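Local coordinates for protein 2-methyl-aconitate isomerase (Shewanella oneidensis, PDB 5K87) that catalyses the cis-trans isomerization of 2-methyl-aconitate by base-catalysed proton abstraction, a step of propionate breakdown in the 2-methylcitrate cycle, at residues Pro43-Leu48 / Val103-Asn108; Leu48-Ile53 / Gly94-Asp99; Pro290-Tyr293 / Lys299-Ala302; Gly213-Thr218 / Glu232-Thr237. The protein carries 1 engineered substitution. One frame throughout, in Å; residues are numbered along the deposited sequence. Where two conformers were deposited one is given.

Contact 1. Residues Pro43-Leu48 / Val103-Asn108; sequences PARDAL and VDWSGN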
loop_
_atom_site.group_PDB
_atom_site.type_symbol
_atom_site.label_atom_id
_atom_site.label_comp_id
_atom_site.label_asym_id
_atom_site.label_seq_id
_atom_site.Cartn_x
_atom_site.Cartn_y
_atom_site.Cartn_z
ATOM N N PRO A 43 -8.307 21.155 13.052
ATOM C CA PRO A 43 -7.030 21.053 12.347
ATOM C C PRO A 43 -5.975 20.213 13.076
ATOM O O PRO A 43 -5.183 19.562 12.404
ATOM C CB PRO A 43 -6.575 22.514 12.211
ATOM C CG PRO A 43 -7.404 23.275 13.218
ATOM C CD PRO A 43 -8.706 22.555 13.278
ATOM N N ALA A 44 -5.953 20.212 14.401
ATOM C CA ALA A 44 -4.958 19.406 15.103
ATOM C C ALA A 44 -5.215 17.922 14.863
ATOM O O ALA A 44 -4.280 17.163 14.574
ATOM C CB ALA A 44 -4.956 19.719 16.582
ATOM N N ARG A 45 -6.473 17.506 14.969
ATOM C CA ARG A 45 -6.840 16.133 14.663
ATOM C C ARG A 45 -6.485 15.788 13.218
ATOM O O ARG A 45 -5.866 14.758 12.947
ATOM C CB ARG A 45 -8.332 15.931 14.903
ATOM C CG ARG A 45 -8.825 14.576 14.423
ATOM C CD ARG A 45 -10.290 14.372 14.723
ATOM N NE ARG A 45 -10.515 14.256 16.160
ATOM C CZ ARG A 45 -11.704 14.082 16.724
ATOM N NH1 ARG A 45 -11.789 13.979 18.047
ATOM N NH2 ARG A 45 -12.806 14.008 15.984
ATOM N N ASP A 46 -6.867 16.651 12.281
ATOM C CA ASP A 46 -6.629 16.368 10.876
ATOM C C ASP A 46 -5.139 16.270 10.583
ATOM O O ASP A 46 -4.707 15.379 9.861
ATOM C CB ASP A 46 -7.260 17.430 9.972
ATOM C CG ASP A 46 -8.772 17.380 9.963
ATOM O OD1 ASP A 46 -9.369 16.417 10.485
ATOM O OD2 ASP A 46 -9.386 18.319 9.397
ATOM N N ALA A 47 -4.348 17.174 11.156
ATOM C CA ALA A 47 -2.906 17.159 10.936
ATOM C C ALA A 47 -2.269 15.867 11.454
ATOM O O ALA A 47 -1.372 15.311 10.817
ATOM C CB ALA A 47 -2.250 18.361 11.587
ATOM N N LEU A 48 -2.720 15.410 12.617
ATOM C CA LEU A 48 -2.212 14.171 13.194
ATOM C C LEU A 48 -2.519 12.997 12.275
ATOM O O LEU A 48 -1.636 12.200 11.947
ATOM C CB LEU A 48 -2.834 13.926 14.567
ATOM C CG LEU A 48 -2.538 12.560 15.185
ATOM C CD1 LEU A 48 -1.053 12.399 15.420
ATOM C CD2 LEU A 48 -3.321 12.404 16.476
ATOM N N VAL A 103 -8.690 15.780 5.315
ATOM C CA VAL A 103 -9.366 14.575 5.782
ATOM C C VAL A 103 -10.860 14.826 5.635
ATOM O O VAL A 103 -11.362 15.842 6.120
ATOM C CB VAL A 103 -9.025 14.249 7.252
ATOM C CG1 VAL A 103 -9.697 12.945 7.662
ATOM C CG2 VAL A 103 -7.521 14.148 7.438
ATOM N N ASP A 104 -11.551 13.926 4.938
ATOM C CA ASP A 104 -12.973 14.085 4.672
ATOM C C ASP A 104 -13.799 13.311 5.688
ATOM O O ASP A 104 -13.629 12.098 5.845
ATOM C CB ASP A 104 -13.300 13.610 3.265
ATOM C CG ASP A 104 -14.630 14.117 2.786
ATOM O OD1 ASP A 104 -15.650 13.763 3.403
ATOM O OD2 ASP A 104 -14.663 14.857 1.784
ATOM N N TRP A 105 -14.688 14.023 6.377
ATOM C CA TRP A 105 -15.530 13.458 7.425
ATOM C C TRP A 105 -17.003 13.386 7.014
ATOM O O TRP A 105 -17.880 13.242 7.869
ATOM C CB TRP A 105 -15.402 14.285 8.714
ATOM C CG TRP A 105 -13.998 14.390 9.211
ATOM C CD1 TRP A 105 -13.109 15.401 8.954
ATOM C CD2 TRP A 105 -13.301 13.441 10.032
ATOM N NE1 TRP A 105 -11.911 15.138 9.568
ATOM C CE2 TRP A 105 -12.001 13.944 10.237
ATOM C CE3 TRP A 105 -13.654 12.222 10.627
ATOM C CZ2 TRP A 105 -11.053 13.270 11.001
ATOM C CZ3 TRP A 105 -12.709 11.550 11.381
ATOM C CH2 TRP A 105 -11.422 12.075 11.564
ATOM N N SER A 106 -17.286 13.472 5.719
ATOM C CA SER A 106 -18.670 13.533 5.251
ATOM C C SER A 106 -19.367 12.179 5.099
ATOM O O SER A 106 -20.572 12.137 4.849
ATOM C CB SER A 106 -18.757 14.309 3.929
ATOM O OG SER A 106 -18.197 13.582 2.852
ATOM N N GLY A 107 -18.637 11.080 5.242
ATOM C CA GLY A 107 -19.230 9.780 4.995
ATOM C C GLY A 107 -18.839 8.698 5.977
ATOM O O GLY A 107 -17.931 8.860 6.802
ATOM N N ASN A 108 -19.531 7.575 5.872
ATOM C CA ASN A 108 -19.204 6.365 6.609
ATOM C C ASN A 108 -18.211 5.525 5.803
ATOM O O ASN A 108 -17.966 5.789 4.620
ATOM C CB ASN A 108 -20.517 5.597 6.842
ATOM C CG ASN A 108 -20.346 4.329 7.644
ATOM O OD1 ASN A 108 -19.446 4.211 8.476
ATOM N ND2 ASN A 108 -21.240 3.377 7.417
HETATM O O HOH W 1 -8.993 18.377 6.633
#
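In the diaminopimelate-epimerase-like fold of the PrpF family, helix 43-53 leans on the short strand 103-104 and the loop that runs on towards Cys109, inferred to be a catalytic proton donor/acceptor; Asp46 and Trp105 make the polar join. Trp105 NE1 donates to Asp46 OD1 at 3.0 Å, with an N-H...O angle of 148°. The carboxylate oxygen sits at the ring edge, close to the indole plane, and is met on its syn side, though the donor stands 26° out of the carboxylate plane; the two flat groups are turned only 17° from each other as they slide past in opposite directions. Asp46 CG stands anti to its own carbonyl carbon, which carries the acid towards the strand. Its other oxygen, OD2, takes a hydrogen bond from a water at 2.8 Å, and that water accepts from Val103 N at 2.9 Å. The acid is thus tied to the second segment once directly and once through solvent. Val103 packs against it at a slant, CB lying 3.9 Å from Asp46 OD1, while its CG1 covers the rim of one indole face. Arg45 adds an oblique methylene contact, CD to Trp105 CZ2 at 4.0 Å; its NE is bonded to Ala38 O. A phenylalanine in place of Trp105 would probably leave Asp46 OD1 without its donor and the carboxylate freer to turn. Beyond the indole the backbone bends in an Asx turn: Asp104 OD1 accepts from Ser106 N at 2.9 Å and also from Ser106 OG at 2.6 Å.

Contact 2. Residues Leu48-Ile53 / Gly94-Asp99; sequences LLLRVI and GQVSID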
loop_
_atom_site.group_PDB
_atom_site.type_symbol
_atom_site.label_atom_id
_atom_site.label_comp_id
_atom_site.label_asym_id
_atom_site.label_seq_id
_atom_site.Cartn_x
_atom_site.Cartn_y
_atom_site.Cartn_z
ATOM N N LEU A 48 -2.720 15.410 12.617
ATOM C CA LEU A 48 -2.212 14.171 13.194
ATOM C C LEU A 48 -2.519 12.997 12.275
ATOM O O LEU A 48 -1.636 12.200 11.947
ATOM C CB LEU A 48 -2.834 13.926 14.567
ATOM C CG LEU A 48 -2.538 12.560 15.185
ATOM C CD1 LEU A 48 -1.053 12.399 15.420
ATOM C CD2 LEU A 48 -3.321 12.404 16.476
ATOM N N LEU A 49 -3.765 12.904 11.833
ATOM C CA LEU A 49 -4.185 11.776 11.013
ATOM C C LEU A 49 -3.484 11.790 9.660
ATOM O O LEU A 49 -3.088 10.747 9.145
ATOM C CB LEU A 49 -5.700 11.777 10.838
ATOM C CG LEU A 49 -6.474 11.589 12.144
ATOM C CD1 LEU A 49 -7.959 11.662 11.921
ATOM C CD2 LEU A 49 -6.118 10.275 12.769
ATOM N N LEU A 50 -3.336 12.972 9.070
ATOM C CA LEU A 50 -2.581 13.096 7.830
ATOM C C LEU A 50 -1.168 12.548 7.986
ATOM O O LEU A 50 -0.695 11.769 7.142
ATOM C CB LEU A 50 -2.539 14.557 7.374
ATOM C CG LEU A 50 -3.820 15.082 6.722
ATOM C CD1 LEU A 50 -3.845 16.607 6.774
ATOM C CD2 LEU A 50 -3.926 14.613 5.280
ATOM N N ARG A 51 -0.495 12.922 9.061
ATOM C CA ARG A 51 0.880 12.504 9.246
ATOM C C ARG A 51 0.981 11.015 9.559
ATOM O O ARG A 51 1.914 10.354 9.120
ATOM C CB ARG A 51 1.532 13.337 10.347
ATOM C CG ARG A 51 3.037 13.254 10.357
ATOM C CD ARG A 51 3.638 13.774 9.058
ATOM N NE ARG A 51 5.060 13.469 9.011
ATOM C CZ ARG A 51 5.549 12.294 8.637
ATOM N NH1 ARG A 51 4.724 11.319 8.254
ATOM N NH2 ARG A 51 6.856 12.101 8.624
ATOM N N VAL A 52 0.024 10.485 10.315
ATOM C CA VAL A 52 0.023 9.043 10.586
ATOM C C VAL A 52 -0.059 8.258 9.271
ATOM O O VAL A 52 0.655 7.280 9.064
ATOM C CB VAL A 52 -1.131 8.631 11.518
ATOM C CG1 VAL A 52 -1.290 7.113 11.550
ATOM C CG2 VAL A 52 -0.904 9.185 12.928
ATOM N N ILE A 53 -0.937 8.703 8.376
ATOM C CA ILE A 53 -1.180 8.012 7.117
ATOM C C ILE A 53 -0.075 8.257 6.070
ATOM O O ILE A 53 0.172 7.406 5.221
ATOM C CB ILE A 53 -2.586 8.396 6.599
ATOM C CG1 ILE A 53 -3.667 7.743 7.458
ATOM C CG2 ILE A 53 -2.766 8.073 5.125
ATOM C CD1 ILE A 53 -3.736 6.215 7.327
ATOM N N GLY A 94 -12.592 8.956 8.950
ATOM C CA GLY A 94 -11.885 9.993 8.218
ATOM C C GLY A 94 -11.217 9.434 6.978
ATOM O O GLY A 94 -10.314 8.592 7.070
ATOM N N GLN A 95 -11.671 9.881 5.813
ATOM C CA GLN A 95 -11.080 9.494 4.546
ATOM C C GLN A 95 -9.913 10.438 4.292
ATOM O O GLN A 95 -10.113 11.642 4.095
ATOM C CB GLN A 95 -12.105 9.636 3.422
ATOM C CG GLN A 95 -11.582 9.202 2.053
ATOM C CD GLN A 95 -11.422 7.704 1.958
ATOM O OE1 GLN A 95 -12.326 6.966 2.323
ATOM N NE2 GLN A 95 -10.267 7.244 1.485
ATOM N N VAL A 96 -8.693 9.913 4.319
ATOM C CA VAL A 96 -7.508 10.756 4.245
ATOM C C VAL A 96 -7.078 10.906 2.795
ATOM O O VAL A 96 -6.766 9.929 2.129
ATOM C CB VAL A 96 -6.364 10.181 5.098
ATOM C CG1 VAL A 96 -5.153 11.089 5.026
ATOM C CG2 VAL A 96 -6.825 10.008 6.542
ATOM N N SER A 97 -7.082 12.139 2.296
ATOM C CA SER A 97 -6.655 12.393 0.928
ATOM C C SER A 97 -5.208 11.958 0.749
ATOM O O SER A 97 -4.387 12.155 1.641
ATOM C CB SER A 97 -6.773 13.879 0.610
ATOM O OG SER A 97 -6.251 14.166 -0.674
ATOM N N ILE A 98 -4.895 11.373 -0.399
ATOM C CA ILE A 98 -3.513 11.018 -0.687
ATOM C C ILE A 98 -2.709 12.248 -1.092
ATOM O O ILE A 98 -1.560 12.415 -0.674
ATOM C CB ILE A 98 -3.445 9.943 -1.779
ATOM C CG1 ILE A 98 -4.090 8.648 -1.273
ATOM C CG2 ILE A 98 -2.007 9.693 -2.214
ATOM C CD1 ILE A 98 -4.382 7.624 -2.361
ATOM N N ASP A 99 -3.329 13.121 -1.888
ATOM C CA ASP A 99 -2.618 14.224 -2.543
ATOM C C ASP A 99 -2.786 15.589 -1.877
ATOM O O ASP A 99 -1.978 16.486 -2.108
ATOM C CB ASP A 99 -3.025 14.312 -4.023
ATOM C CG ASP A 99 -4.526 14.470 -4.213
ATOM O OD1 ASP A 99 -5.307 13.754 -3.549
ATOM O OD2 ASP A 99 -4.935 15.315 -5.040
#
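Val96 drives its two methyl groups against one side of helix 43-53, and this is where the contact is tight. CG1 does most of the touching: it lies 3.7 Å from Leu50 CD2 and 3.8 Å from Ile53 CG2, so two residues three apart on the helix straddle a single methyl. The second branch, Val96 CG2, meets Ile53 CG1 at 4.0 Å, giving Ile53 a grip on both arms of the valine. Leu50 reaches it with the end of its chain, since CG anti to the carbonyl carbon (chi1 -77°) carries CD2 over towards the strand. Here helix 43-53 of the diaminopimelate-epimerase-like fold lies against the end of strand 89-96, beside the substrate site: Val96 O accepts from Ser74 OG, a substrate-binding residue, and Ile53 also touches Ser74. Past Val96 the fit slackens. Leu50 CD2 stands 4.4 Å from Ser97 O, which is itself hydrogen-bonded to Ser55 OG. The strand has ended at Val96; in the loop that follows, Ile98 is turned from the helix and Asp99 lies exposed at the surface.

Contact 3. Residues Pro290-Tyr293 / Lys299-Ala302; sequences PKSY and KTVA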
loop_
_atom_site.group_PDB
_atom_site.type_symbol
_atom_site.label_atom_id
_atom_site.label_comp_id
_atom_site.label_asym_id
_atom_site.label_seq_id
_atom_site.Cartn_x
_atom_site.Cartn_y
_atom_site.Cartn_z
ATOM N N PRO A 290 -26.368 -9.465 -15.383
ATOM C CA PRO A 290 -25.348 -10.498 -15.198
ATOM C C PRO A 290 -24.610 -10.835 -16.480
ATOM O O PRO A 290 -25.209 -10.920 -17.565
ATOM C CB PRO A 290 -26.164 -11.711 -14.747
ATOM C CG PRO A 290 -27.330 -11.116 -14.056
ATOM C CD PRO A 290 -27.666 -9.876 -14.827
ATOM N N LYS A 291 -23.305 -11.027 -16.346
ATOM C CA LYS A 291 -22.461 -11.451 -17.446
ATOM C C LYS A 291 -21.247 -12.100 -16.806
ATOM O O LYS A 291 -20.760 -11.639 -15.768
ATOM C CB LYS A 291 -22.066 -10.255 -18.320
ATOM C CG LYS A 291 -21.346 -10.627 -19.605
ATOM C CD LYS A 291 -21.070 -9.403 -20.470
ATOM C CE LYS A 291 -20.523 -9.815 -21.831
ATOM N NZ LYS A 291 -20.179 -8.643 -22.688
ATOM N N SER A 292 -20.765 -13.177 -17.414
ATOM C CA SER A 292 -19.622 -13.906 -16.888
ATOM C C SER A 292 -18.336 -13.106 -17.059
ATOM O O SER A 292 -18.171 -12.387 -18.044
ATOM C CB SER A 292 -19.490 -15.258 -17.594
ATOM O OG SER A 292 -18.405 -16.007 -17.078
ATOM N N TYR A 293 -17.428 -13.222 -16.093
ATOM C CA TYR A 293 -16.120 -12.587 -16.202
ATOM C C TYR A 293 -15.120 -13.204 -15.239
ATOM O O TYR A 293 -15.494 -13.816 -14.241
ATOM C CB TYR A 293 -16.205 -11.078 -15.937
ATOM C CG TYR A 293 -16.631 -10.719 -14.528
ATOM C CD1 TYR A 293 -17.978 -10.709 -14.178
ATOM C CD2 TYR A 293 -15.694 -10.371 -13.551
ATOM C CE1 TYR A 293 -18.388 -10.385 -12.901
ATOM C CE2 TYR A 293 -16.098 -10.047 -12.259
ATOM C CZ TYR A 293 -17.446 -10.051 -11.946
ATOM O OH TYR A 293 -17.878 -9.728 -10.682
ATOM N N LYS A 299 -10.451 -15.940 -10.593
ATOM C CA LYS A 299 -11.641 -16.781 -10.466
ATOM C C LYS A 299 -12.757 -16.339 -11.404
ATOM O O LYS A 299 -13.011 -15.144 -11.572
ATOM C CB LYS A 299 -12.169 -16.778 -9.031
ATOM C CG LYS A 299 -11.332 -17.551 -8.030
ATOM C CD LYS A 299 -12.072 -17.650 -6.703
ATOM C CE LYS A 299 -11.178 -18.159 -5.586
ATOM N NZ LYS A 299 -11.821 -17.972 -4.252
ATOM N N THR A 300 -13.438 -17.307 -12.002
ATOM C CA THR A 300 -14.574 -16.997 -12.850
ATOM C C THR A 300 -15.803 -16.677 -12.016
ATOM O O THR A 300 -16.172 -17.430 -11.115
ATOM C CB THR A 300 -14.902 -18.158 -13.804
ATOM O OG1 THR A 300 -13.773 -18.407 -14.650
ATOM C CG2 THR A 300 -16.106 -17.813 -14.668
ATOM N N VAL A 301 -16.420 -15.536 -12.310
ATOM C CA VAL A 301 -17.738 -15.225 -11.793
ATOM C C VAL A 301 -18.714 -15.534 -12.917
ATOM O O VAL A 301 -18.696 -14.882 -13.953
ATOM C CB VAL A 301 -17.846 -13.735 -11.413
ATOM C CG1 VAL A 301 -19.246 -13.406 -10.925
ATOM C CG2 VAL A 301 -16.820 -13.382 -10.341
ATOM N N ALA A 302 -19.546 -16.549 -12.719
ATOM C CA ALA A 302 -20.523 -16.941 -13.726
ATOM C C ALA A 302 -21.730 -16.009 -13.690
ATOM O O ALA A 302 -22.110 -15.527 -12.628
ATOM C CB ALA A 302 -20.959 -18.388 -13.498
#
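Val301 O is held from the facing backbone by two adjacent residues. Tyr293 N donates to it at 3.0 Å with an N-H...O angle of 160°, in the carbonyl plane, and Ser292 CA adds a C-H...O contact of 3.2 Å. The return bond is shorter: Val301 N donates to Tyr293 O at 2.7 Å, almost in line with the carbonyl. A further C-H...O contact, from Thr300 CA, reaches the same Tyr293 O at 3.6 Å. The paired N-H...O bonds make Tyr293 and Val301 an antiparallel hydrogen-bonded pair, the core of a small β-hairpin whose strands, 293-294 and 300-301, form a two-stranded sheet of their own. Both side chains leave on the same face of that sheet and lie side by side, pointing the same way. Val301 CB is poised over one face of the tyrosine ring, 3.9 Å from its centroid, in a CH-pi contact offset towards the rim. The valine branches then divide along the ring, CG1 by Tyr293 CE1 and CG2 by Tyr293 CZ at 3.8 Å. The ring reaches the valine with CG set between its own backbone N and carbonyl carbon (chi1 64°). Outside the hairpin, its hydroxyl is hydrogen-bonded to His357 O, and Arg311 makes a cation-pi contact with the ring, which joins the hairpin to strands 352-357 and 308-314. Lys291 O lies at the edge of the ring, in its plane, a buried carbonyl with no modelled partner. Ala302 N, at the far end of the second segment, donates to Asp305 OD2.

Contact 4. Residues Gly213-Thr218 / Glu232-Thr237; sequences GRFNAT and EDLGYT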
loop_
_atom_site.group_PDB
_atom_site.type_symbol
_atom_site.label_atom_id
_atom_site.label_comp_id
_atom_site.label_asym_id
_atom_site.label_seq_id
_atom_site.Cartn_x
_atom_site.Cartn_y
_atom_site.Cartn_z
ATOM N N GLY A 213 -22.523 14.001 -22.723
ATOM C CA GLY A 213 -23.564 13.032 -22.997
ATOM C C GLY A 213 -24.826 13.233 -22.186
ATOM O O GLY A 213 -24.928 14.145 -21.362
ATOM N N ARG A 214 -25.810 12.381 -22.455
ATOM C CA ARG A 214 -27.010 12.286 -21.646
ATOM C C ARG A 214 -27.000 10.886 -21.060
ATOM O O ARG A 214 -26.804 9.909 -21.783
ATOM C CB ARG A 214 -28.275 12.507 -22.487
ATOM C CG ARG A 214 -28.640 13.972 -22.709
ATOM C CD ARG A 214 -29.982 14.119 -23.423
ATOM N N PHE A 215 -27.185 10.790 -19.747
ATOM C CA PHE A 215 -27.078 9.506 -19.065
ATOM C C PHE A 215 -28.290 9.264 -18.170
ATOM O O PHE A 215 -28.588 10.069 -17.295
ATOM C CB PHE A 215 -25.780 9.451 -18.240
ATOM C CG PHE A 215 -24.543 9.785 -19.029
ATOM C CD1 PHE A 215 -23.877 8.807 -19.752
ATOM C CD2 PHE A 215 -24.047 11.081 -19.055
ATOM C CE1 PHE A 215 -22.744 9.114 -20.484
ATOM C CE2 PHE A 215 -22.915 11.391 -19.785
ATOM C CZ PHE A 215 -22.263 10.407 -20.502
ATOM N N ASN A 216 -29.005 8.168 -18.408
ATOM C CA ASN A 216 -30.000 7.730 -17.441
ATOM C C ASN A 216 -29.276 7.404 -16.151
ATOM O O ASN A 216 -28.212 6.790 -16.173
ATOM C CB ASN A 216 -30.773 6.508 -17.932
ATOM C CG ASN A 216 -31.965 6.882 -18.790
ATOM O OD1 ASN A 216 -32.985 7.350 -18.285
ATOM N ND2 ASN A 216 -31.844 6.671 -20.089
ATOM N N ALA A 217 -29.843 7.843 -15.039
ATOM C CA ALA A 217 -29.185 7.663 -13.759
ATOM C C ALA A 217 -30.195 7.474 -12.653
ATOM O O ALA A 217 -31.279 8.062 -12.678
ATOM C CB ALA A 217 -28.299 8.860 -13.455
ATOM N N THR A 218 -29.840 6.645 -11.681
ATOM C CA THR A 218 -30.551 6.630 -10.419
ATOM C C THR A 218 -29.659 7.273 -9.375
ATOM O O THR A 218 -28.509 6.869 -9.188
ATOM C CB THR A 218 -30.927 5.213 -9.970
ATOM O OG1 THR A 218 -31.979 4.723 -10.806
ATOM C CG2 THR A 218 -31.410 5.229 -8.529
ATOM N N GLU A 232 -23.640 0.438 -20.324
ATOM C CA GLU A 232 -23.671 0.552 -21.781
ATOM C C GLU A 232 -23.700 1.998 -22.260
ATOM O O GLU A 232 -23.216 2.295 -23.351
ATOM C CB GLU A 232 -24.844 -0.234 -22.378
ATOM C CG GLU A 232 -26.214 0.333 -22.066
ATOM C CD GLU A 232 -27.327 -0.425 -22.772
ATOM O OE1 GLU A 232 -27.017 -1.376 -23.518
ATOM O OE2 GLU A 232 -28.509 -0.070 -22.580
ATOM N N ASP A 233 -24.246 2.897 -21.446
ATOM C CA ASP A 233 -24.274 4.316 -21.796
ATOM C C ASP A 233 -22.881 4.943 -21.781
ATOM O O ASP A 233 -22.681 6.047 -22.289
ATOM C CB ASP A 233 -25.214 5.088 -20.867
ATOM C CG ASP A 233 -26.666 4.694 -21.052
ATOM O OD1 ASP A 233 -26.992 4.050 -22.076
ATOM O OD2 ASP A 233 -27.485 5.037 -20.176
ATOM N N LEU A 234 -21.926 4.232 -21.190
ATOM C CA LEU A 234 -20.537 4.665 -21.138
ATOM C C LEU A 234 -19.654 3.835 -22.060
ATOM O O LEU A 234 -18.440 4.046 -22.120
ATOM C CB LEU A 234 -20.012 4.542 -19.707
ATOM C CG LEU A 234 -20.760 5.326 -18.633
ATOM C CD1 LEU A 234 -20.402 4.796 -17.252
ATOM C CD2 LEU A 234 -20.435 6.803 -18.748
ATOM N N GLY A 235 -20.252 2.891 -22.778
ATOM C CA GLY A 235 -19.500 1.987 -23.632
ATOM C C GLY A 235 -18.802 0.875 -22.861
ATOM O O GLY A 235 -17.873 0.242 -23.368
ATOM N N TYR A 236 -19.249 0.637 -21.628
ATOM C CA TYR A 236 -18.723 -0.452 -20.799
ATOM C C TYR A 236 -19.703 -1.618 -20.767
ATOM O O TYR A 236 -20.858 -1.472 -21.175
ATOM C CB TYR A 236 -18.419 0.037 -19.376
ATOM C CG TYR A 236 -17.281 1.032 -19.318
ATOM C CD1 TYR A 236 -16.017 0.700 -19.791
ATOM C CD2 TYR A 236 -17.468 2.301 -18.788
ATOM C CE1 TYR A 236 -14.965 1.609 -19.742
ATOM C CE2 TYR A 236 -16.427 3.214 -18.740
ATOM C CZ TYR A 236 -15.182 2.861 -19.219
ATOM O OH TYR A 236 -14.144 3.767 -19.168
ATOM N N THR A 237 -19.245 -2.768 -20.281
ATOM C CA THR A 237 -20.102 -3.943 -20.171
ATOM C C THR A 237 -20.456 -4.265 -18.729
ATOM O O THR A 237 -21.379 -5.030 -18.477
ATOM C CB THR A 237 -19.427 -5.175 -20.760
ATOM O OG1 THR A 237 -18.277 -5.494 -19.971
ATOM C CG2 THR A 237 -18.997 -4.911 -22.195
#
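Phe215, on strand 213-221, meets the 3-10 turn 232-234 through one corner of its ring, where the chain leaving the β-hairpin of strands 213-221 and 225-230 folds back against the first of them. The CE1 corner is the focus. Asp233 O approaches it at the ring edge, near the ring plane, 3.6 Å from Phe215 CE1, so an electropositive C-H edge faces a carbonyl oxygen. Leu234 CD2 comes to the same CE1 atom at 3.7 Å, the two side chains crossing at about a right angle. Asp233 CB packs beside Phe215 CD1 at 4.1 Å, and the acid slides past the ring in the opposite direction. Its carboxylate runs on towards the strand, OD2 standing 3.9 Å from Asn216 N. In the next shell, Ile258 of helix 249-266 and Val209 of strand 205-209 also touch the phenylalanine. Leu234 is backed by Phe255 of that helix and by Ile229. An alanine at Phe215 would probably open a gap between Leu234 and Ile258 and leave the leucine methyl without its partner. Phe215 CG lies beside its backbone N (chi1 -53°), bringing the ring back along the strand towards Gly213; a side chain there would run into Phe215 CZ. On the other segment Gly235 N closes the turn on Glu232 O at 3.1 Å, and Gly235 has a positive phi (78°), a backbone shape that favours glycine. Further out, the chain passes Leu234 O across the ring of Tyr236, the oxygen lying 3.9 Å above its plane and offset towards the rim.

Overall arrangement
Read from the N terminus, helix 43-53 opens contacts 1 and 2. Its later turns meet Gly94-Asp99 first, and its earlier ones meet Val103-Asn108 next, so contact 2 closes within the loop of contact 1. The two share Leu48 and also touch directly, Trp105 packing on Leu49, and strands 89-96 and 103-104 are neighbours in the sheet. Contact 4 then returns the chain after strand 225-230 to strand 213-221, and contact 3 closes a shorter loop by pairing strands 293-294 and 300-301; these follow in series, without nesting or crossing. Contacts 3 and 4 meet where Lys291 packs on Thr237. Contacts 1 and 3 lie on opposite sides of the chain's centre, their centres about 38 Å apart.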